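Local coordinates for KaiC-like domain-containing protein (Pyrococcus horikoshii, PDB 2EKD) that is of unknown function but carries a KaiC-like domain of a family grouped with the P-loop NTPases, at residues K94-M103 with E132-Y143. Numbering follows the deposited sequence.
Sequences KYVISEQEYM and ENINVVKMVSNY
Glu-132 reaches out from helix 130-141 between Lys-94 and Tyr-95, and the contact it begins illustrates how a helix of an alpha/beta fold related to the P-loop NTPases can be lined by a connecting loop. The loop follows strand 85-90, the outermost strand on one side of the mixed sheet within this chain, runs along the helix and turns into helix 99-105. The Glu-132 carboxylate is set at 85° to the Tyr-95 ring and lies at the ring's edge, OE1 being 3.2 Å from Tyr-95 CD2. Its OE2 forms a salt bridge with Lys-94 NZ, whose chain crosses the glutamate at about a right angle, although the modelled position of OE2 is somewhat uncertain. Cut back to alanine, this position is likely to leave the lysine ammonium without its carboxylate mate and a gap beside the tyrosine edge. One turn on, Asn-135 works through solvent: its ND2 donates to a water that in turn donates to Lys-94 O. Val-136 turns CG2 to the backbone, 3.1 Å from Tyr-95 O, while its side chain also packs on helix 121-127. Met-139, a selenomethionine, sends its chain out extended as far as SE, which comes to 3.8 Å from Ile-97 CB; the bend at chi3 (42°) then turns CE to within 3.5 Å of Val-96 CG2. Nearer the end of the segment, Asn-142 ND2 stays 3.9 Å from OE2 of the poorly ordered Glu-99, and Asn-142 OD1 is hydrogen-bonded to Lys-81 of the second subunit. Tyr-143 completes the series by receiving Tyr-102 edge-to-face, the planes 62° apart and the centroids separated by 5.2 Å. At the rim of that same Tyr-143 ring, near its plane, the selenium of Met-103 stands 4.4 Å from Tyr-143 CE1.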
ATOM      1  N   LYS F  94      20.707 -18.355   8.978  1.00 58.13           N
ATOM      2  CA  LYS F  94      19.545 -18.084   8.135  1.00 59.71           C
ATOM      3  C   LYS F  94      18.367 -17.665   9.006  1.00 60.65           C
ATOM      4  O   LYS F  94      17.206 -17.933   8.689  1.00 60.78           O
ATOM      5  CB  LYS F  94      19.181 -19.321   7.303  1.00 60.80           C
ATOM      6  CG  LYS F  94      20.182 -19.644   6.200  1.00 61.64           C
ATOM      7  CD  LYS F  94      20.071 -18.661   5.034  1.00 63.04           C
ATOM      8  CE  LYS F  94      18.610 -18.376   4.698  1.00 63.02           C
ATOM      9  NZ  LYS F  94      18.286 -18.441   3.245  1.00 62.48           N
ATOM     10  N   TYR F  95      18.690 -17.009  10.117  1.00 61.15           N
ATOM     11  CA  TYR F  95      17.695 -16.518  11.060  1.00 61.67           C
ATOM     12  C   TYR F  95      16.854 -17.630  11.677  1.00 62.01           C
ATOM     13  O   TYR F  95      15.653 -17.467  11.894  1.00 61.62           O
ATOM     14  CB  TYR F  95      16.799 -15.494  10.363  1.00 61.98           C
ATOM     15  CG  TYR F  95      17.595 -14.433   9.642  1.00 62.99           C
ATOM     16  CD1 TYR F  95      18.480 -13.607  10.337  1.00 63.93           C
ATOM     17  CD2 TYR F  95      17.499 -14.280   8.262  1.00 63.63           C
ATOM     18  CE1 TYR F  95      19.253 -12.657   9.672  1.00 64.29           C
ATOM     19  CE2 TYR F  95      18.266 -13.332   7.587  1.00 64.57           C
ATOM     20  CZ  TYR F  95      19.141 -12.527   8.298  1.00 64.41           C
ATOM     21  OH  TYR F  95      19.906 -11.594   7.635  1.00 65.92           O
ATOM     22  N   VAL F  96      17.497 -18.757  11.966  1.00 62.50           N
ATOM     23  CA  VAL F  96      16.820 -19.896  12.572  1.00 63.28           C
ATOM     24  C   VAL F  96      17.820 -20.713  13.393  1.00 64.49           C
ATOM     25  O   VAL F  96      19.032 -20.560  13.244  1.00 64.68           O
ATOM     26  CB  VAL F  96      16.175 -20.806  11.495  1.00 62.39           C
ATOM     27  CG1 VAL F  96      17.252 -21.535  10.714  1.00 61.41           C
ATOM     28  CG2 VAL F  96      15.218 -21.787  12.146  1.00 62.33           C
ATOM     29  N   ILE F  97      17.303 -21.571  14.267  1.00 65.68           N
ATOM     30  CA  ILE F  97      18.147 -22.410  15.107  1.00 66.98           C
ATOM     31  C   ILE F  97      17.977 -23.888  14.773  1.00 67.59           C
ATOM     32  O   ILE F  97      16.879 -24.344  14.459  1.00 67.60           O
ATOM     33  CB  ILE F  97      17.831 -22.199  16.618  1.00 67.08           C
ATOM     34  CG1 ILE F  97      18.494 -20.915  17.124  1.00 67.61           C
ATOM     35  CG2 ILE F  97      18.312 -23.387  17.434  1.00 66.83           C
ATOM     36  CD1 ILE F  97      17.938 -19.645  16.520  1.00 68.97           C
ATOM     37  N   SER F  98      19.080 -24.625  14.835  1.00 68.73           N
ATOM     38  CA  SER F  98      19.069 -26.056  14.567  1.00 69.34           C
ATOM     39  C   SER F  98      18.294 -26.726  15.688  1.00 69.66           C
ATOM     40  O   SER F  98      18.484 -26.399  16.859  1.00 69.68           O
ATOM     41  CB  SER F  98      20.499 -26.601  14.537  1.00 69.45           C
ATOM     42  OG  SER F  98      20.504 -28.015  14.451  1.00 69.73           O
ATOM     43  N   GLU F  99      17.418 -27.662  15.339  1.00 70.58           N
ATOM     44  CA  GLU F  99      16.639 -28.352  16.356  1.00 71.30           C
ATOM     45  C   GLU F  99      17.404 -29.530  16.948  1.00 70.65           C
ATOM     46  O   GLU F  99      17.004 -30.080  17.973  1.00 71.59           O
ATOM     47  CB  GLU F  99      15.296 -28.824  15.781  1.00 72.32           C
ATOM     48  CG  GLU F  99      15.393 -29.788  14.613  1.00 73.66           C
ATOM     49  CD  GLU F  99      14.029 -30.151  14.050  1.00 74.95           C
ATOM     50  OE1 GLU F  99      13.191 -30.685  14.811  1.00 74.98           O
ATOM     51  OE2 GLU F  99      13.796 -29.900  12.848  1.00 74.81           O
ATOM     52  N   GLN F 100      18.507 -29.909  16.310  1.00 69.93           N
ATOM     53  CA  GLN F 100      19.320 -31.021  16.796  1.00 69.75           C
ATOM     54  C   GLN F 100      20.235 -30.578  17.933  1.00 68.68           C
ATOM     55  O   GLN F 100      20.564 -31.368  18.817  1.00 68.77           O
ATOM     56  CB  GLN F 100      20.176 -31.609  15.668  1.00 71.18           C
ATOM     57  CG  GLN F 100      19.404 -32.315  14.558  1.00 73.05           C
ATOM     58  CD  GLN F 100      18.642 -31.356  13.662  1.00 74.30           C
ATOM     59  OE1 GLN F 100      19.205 -30.385  13.155  1.00 75.17           O
ATOM     60  NE2 GLN F 100      17.360 -31.633  13.452  1.00 74.48           N
ATOM     61  N   GLU F 101      20.647 -29.314  17.900  1.00 67.37           N
ATOM     62  CA  GLU F 101      21.532 -28.766  18.923  1.00 66.22           C
ATOM     63  C   GLU F 101      20.763 -28.353  20.171  1.00 64.54           C
ATOM     64  O   GLU F 101      21.273 -28.460  21.288  1.00 63.87           O
ATOM     65  CB  GLU F 101      22.289 -27.555  18.373  1.00 66.99           C
ATOM     66  CG  GLU F 101      23.134 -27.853  17.149  1.00 68.96           C
ATOM     67  CD  GLU F 101      23.888 -26.637  16.655  1.00 70.01           C
ATOM     68  OE1 GLU F 101      24.711 -26.093  17.422  1.00 70.37           O
ATOM     69  OE2 GLU F 101      23.657 -26.222  15.498  1.00 70.85           O
ATOM     70  N   TYR F 102      19.538 -27.875  19.974  1.00 63.33           N
ATOM     71  CA  TYR F 102      18.687 -27.440  21.078  1.00 62.17           C
ATOM     72  C   TYR F 102      18.454 -28.593  22.055  1.00 62.61           C
ATOM     73  O   TYR F 102      18.660 -28.449  23.262  1.00 62.03           O
ATOM     74  CB  TYR F 102      17.346 -26.929  20.535  1.00 59.57           C
ATOM     75  CG  TYR F 102      16.454 -26.272  21.570  1.00 56.40           C
ATOM     76  CD1 TYR F 102      16.874 -25.136  22.261  1.00 54.97           C
ATOM     77  CD2 TYR F 102      15.189 -26.784  21.854  1.00 55.10           C
ATOM     78  CE1 TYR F 102      16.057 -24.524  23.210  1.00 54.23           C
ATOM     79  CE2 TYR F 102      14.361 -26.179  22.801  1.00 53.59           C
ATOM     80  CZ  TYR F 102      14.802 -25.051  23.475  1.00 53.92           C
ATOM     81  OH  TYR F 102      13.992 -24.454  24.415  1.00 53.03           O
HETATM   82  N   MSE F 103      18.033 -29.737  21.522  1.00 63.89           N
HETATM   83  CA  MSE F 103      17.773 -30.921  22.336  1.00 65.62           C
HETATM   84  C   MSE F 103      18.994 -31.324  23.155  1.00 64.41           C
HETATM   85  O   MSE F 103      18.867 -31.830  24.270  1.00 64.32           O
HETATM   86  CB  MSE F 103      17.349 -32.091  21.442  1.00 69.65           C
HETATM   87  CG  MSE F 103      16.020 -31.876  20.736  1.00 74.57           C
HETATM   88 SE   MSE F 103      14.676 -31.617  21.912  1.00 82.66          SE
HETATM   89  CE  MSE F 103      14.190 -33.309  22.236  1.00 79.40           C
ATOM     90  N   GLU F 132      12.808 -17.457   5.058  1.00 20.87           N
ATOM     91  CA  GLU F 132      13.452 -17.609   6.358  1.00 20.54           C
ATOM     92  C   GLU F 132      12.423 -17.456   7.479  1.00 18.59           C
ATOM     93  O   GLU F 132      12.533 -18.099   8.524  1.00 18.38           O
ATOM     94  CB  GLU F 132      14.589 -16.586   6.505  1.00 23.05           C
ATOM     95  CG  GLU F 132      15.678 -16.774   5.453  1.00 26.44           C
ATOM     96  CD  GLU F 132      16.648 -15.598   5.333  1.00 30.72           C
ATOM     97  OE1 GLU F 132      16.202 -14.424   5.307  1.00 28.80           O
ATOM     98  OE2 GLU F 132      17.871 -15.856   5.237  1.00 34.50           O
ATOM     99  N   ASN F 133      11.420 -16.614   7.256  1.00 17.14           N
ATOM    100  CA  ASN F 133      10.360 -16.402   8.243  1.00 18.83           C
ATOM    101  C   ASN F 133       9.606 -17.712   8.451  1.00 19.52           C
ATOM    102  O   ASN F 133       9.330 -18.116   9.582  1.00 21.35           O
ATOM    103  CB  ASN F 133       9.379 -15.323   7.759  1.00 19.32           C
ATOM    104  CG  ASN F 133       9.960 -13.911   7.839  1.00 23.03           C
ATOM    105  OD1 ASN F 133       9.365 -12.966   7.328  1.00 25.78           O
ATOM    106  ND2 ASN F 133      11.114 -13.765   8.487  1.00 20.92           N
ATOM    107  N   ILE F 134       9.269 -18.374   7.352  1.00 20.04           N
ATOM    108  CA  ILE F 134       8.559 -19.642   7.428  1.00 20.67           C
ATOM    109  C   ILE F 134       9.373 -20.650   8.259  1.00 21.55           C
ATOM    110  O   ILE F 134       8.806 -21.439   9.017  1.00 22.12           O
ATOM    111  CB  ILE F 134       8.281 -20.189   6.002  1.00 19.89           C
ATOM    112  CG1 ILE F 134       7.178 -19.357   5.352  1.00 20.45           C
ATOM    113  CG2 ILE F 134       7.874 -21.650   6.055  1.00 20.55           C
ATOM    114  CD1 ILE F 134       7.126 -19.467   3.845  1.00 23.30           C
ATOM    115  N   ASN F 135      10.694 -20.623   8.126  1.00 21.18           N
ATOM    116  CA  ASN F 135      11.523 -21.542   8.903  1.00 22.17           C
ATOM    117  C   ASN F 135      11.453 -21.187  10.385  1.00 21.01           C
ATOM    118  O   ASN F 135      11.504 -22.066  11.243  1.00 19.96           O
ATOM    119  CB  ASN F 135      12.976 -21.527   8.417  1.00 22.40           C
ATOM    120  CG  ASN F 135      13.139 -22.208   7.070  1.00 28.84           C
ATOM    121  OD1 ASN F 135      12.504 -23.231   6.805  1.00 30.83           O
ATOM    122  ND2 ASN F 135      13.995 -21.650   6.214  1.00 28.03           N
ATOM    123  N   VAL F 136      11.327 -19.899  10.685  1.00 20.98           N
ATOM    124  CA  VAL F 136      11.217 -19.465  12.073  1.00 20.61           C
ATOM    125  C   VAL F 136       9.915 -20.021  12.648  1.00 20.25           C
ATOM    126  O   VAL F 136       9.888 -20.536  13.770  1.00 18.64           O
ATOM    127  CB  VAL F 136      11.201 -17.923  12.195  1.00 20.21           C
ATOM    128  CG1 VAL F 136      10.855 -17.521  13.629  1.00 20.43           C
ATOM    129  CG2 VAL F 136      12.570 -17.356  11.806  1.00 18.83           C
ATOM    130  N   VAL F 137       8.840 -19.921  11.873  1.00 18.51           N
ATOM    131  CA  VAL F 137       7.560 -20.433  12.326  1.00 20.41           C
ATOM    132  C   VAL F 137       7.635 -21.952  12.550  1.00 21.56           C
ATOM    133  O   VAL F 137       7.094 -22.458  13.531  1.00 19.93           O
ATOM    134  CB  VAL F 137       6.434 -20.103  11.321  1.00 20.94           C
ATOM    135  CG1 VAL F 137       5.117 -20.771  11.758  1.00 19.51           C
ATOM    136  CG2 VAL F 137       6.245 -18.593  11.242  1.00 20.51           C
ATOM    137  N   LYS F 138       8.311 -22.671  11.655  1.00 24.19           N
ATOM    138  CA  LYS F 138       8.440 -24.126  11.796  1.00 28.52           C
ATOM    139  C   LYS F 138       9.159 -24.422  13.103  1.00 28.76           C
ATOM    140  O   LYS F 138       8.852 -25.386  13.794  1.00 29.43           O
ATOM    141  CB  LYS F 138       9.245 -24.739  10.636  1.00 29.64           C
ATOM    142  CG  LYS F 138       8.654 -24.517   9.256  1.00 34.70           C
ATOM    143  CD  LYS F 138       9.193 -25.528   8.244  1.00 38.74           C
ATOM    144  CE  LYS F 138      10.708 -25.489   8.135  1.00 39.94           C
ATOM    145  NZ  LYS F 138      11.226 -26.628   7.320  1.00 40.03           N
HETATM  146  N   MSE F 139      10.126 -23.576  13.426  1.00 31.12           N
HETATM  147  CA  MSE F 139      10.894 -23.716  14.650  1.00 32.78           C
HETATM  148  C   MSE F 139       9.945 -23.652  15.844  1.00 29.19           C
HETATM  149  O   MSE F 139      10.131 -24.353  16.836  1.00 28.86           O
HETATM  150  CB  MSE F 139      11.955 -22.605  14.715  1.00 39.60           C
HETATM  151  CG  MSE F 139      12.624 -22.413  16.066  1.00 49.64           C
HETATM  152 SE   MSE F 139      14.148 -21.411  15.975  1.00 68.35          SE
HETATM  153  CE  MSE F 139      13.684 -20.117  14.839  1.00 54.78           C
ATOM    154  N   VAL F 140       8.914 -22.821  15.747  1.00 25.26           N
ATOM    155  CA  VAL F 140       7.955 -22.713  16.837  1.00 22.67           C
ATOM    156  C   VAL F 140       6.994 -23.905  16.855  1.00 22.83           C
ATOM    157  O   VAL F 140       6.716 -24.462  17.908  1.00 22.53           O
ATOM    158  CB  VAL F 140       7.125 -21.408  16.748  1.00 21.48           C
ATOM    159  CG1 VAL F 140       6.067 -21.390  17.851  1.00 18.40           C
ATOM    160  CG2 VAL F 140       8.045 -20.189  16.873  1.00 17.41           C
ATOM    161  N   SER F 141       6.496 -24.312  15.693  1.00 21.87           N
ATOM    162  CA  SER F 141       5.558 -25.425  15.667  1.00 22.85           C
ATOM    163  C   SER F 141       6.181 -26.785  15.976  1.00 21.80           C
ATOM    164  O   SER F 141       5.481 -27.693  16.400  1.00 20.98           O
ATOM    165  CB  SER F 141       4.829 -25.481  14.324  1.00 21.15           C
ATOM    166  OG  SER F 141       5.730 -25.701  13.262  1.00 25.75           O
ATOM    167  N   ASN F 142       7.488 -26.931  15.778  1.00 22.69           N
ATOM    168  CA  ASN F 142       8.142 -28.212  16.053  1.00 23.60           C
ATOM    169  C   ASN F 142       8.175 -28.591  17.533  1.00 23.45           C
ATOM    170  O   ASN F 142       8.314 -29.765  17.868  1.00 23.56           O
ATOM    171  CB  ASN F 142       9.581 -28.230  15.508  1.00 26.47           C
ATOM    172  CG  ASN F 142       9.639 -28.350  13.990  1.00 29.21           C
ATOM    173  OD1 ASN F 142       8.801 -29.010  13.372  1.00 31.10           O
ATOM    174  ND2 ASN F 142      10.645 -27.727  13.385  1.00 31.58           N
ATOM    175  N   TYR F 143       8.042 -27.611  18.421  1.00 23.85           N
ATOM    176  CA  TYR F 143       8.085 -27.895  19.847  1.00 26.01           C
ATOM    177  C   TYR F 143       6.727 -27.841  20.525  1.00 27.59           C
ATOM    178  O   TYR F 143       6.626 -28.049  21.735  1.00 27.11           O
ATOM    179  CB  TYR F 143       9.061 -26.942  20.536  1.00 27.53           C
ATOM    180  CG  TYR F 143      10.469 -27.124  20.030  1.00 32.82           C
ATOM    181  CD1 TYR F 143      11.188 -28.292  20.308  1.00 33.88           C
ATOM    182  CD2 TYR F 143      11.057 -26.167  19.204  1.00 33.55           C
ATOM    183  CE1 TYR F 143      12.459 -28.500  19.766  1.00 35.62           C
ATOM    184  CE2 TYR F 143      12.316 -26.364  18.660  1.00 35.78           C
ATOM    185  CZ  TYR F 143      13.011 -27.528  18.941  1.00 36.37           C
ATOM    186  OH  TYR F 143      14.253 -27.709  18.390  1.00 39.97           O
TER
HETATM  187  O   HOH W   1      16.127 -20.503   7.231  1.00 36.42           O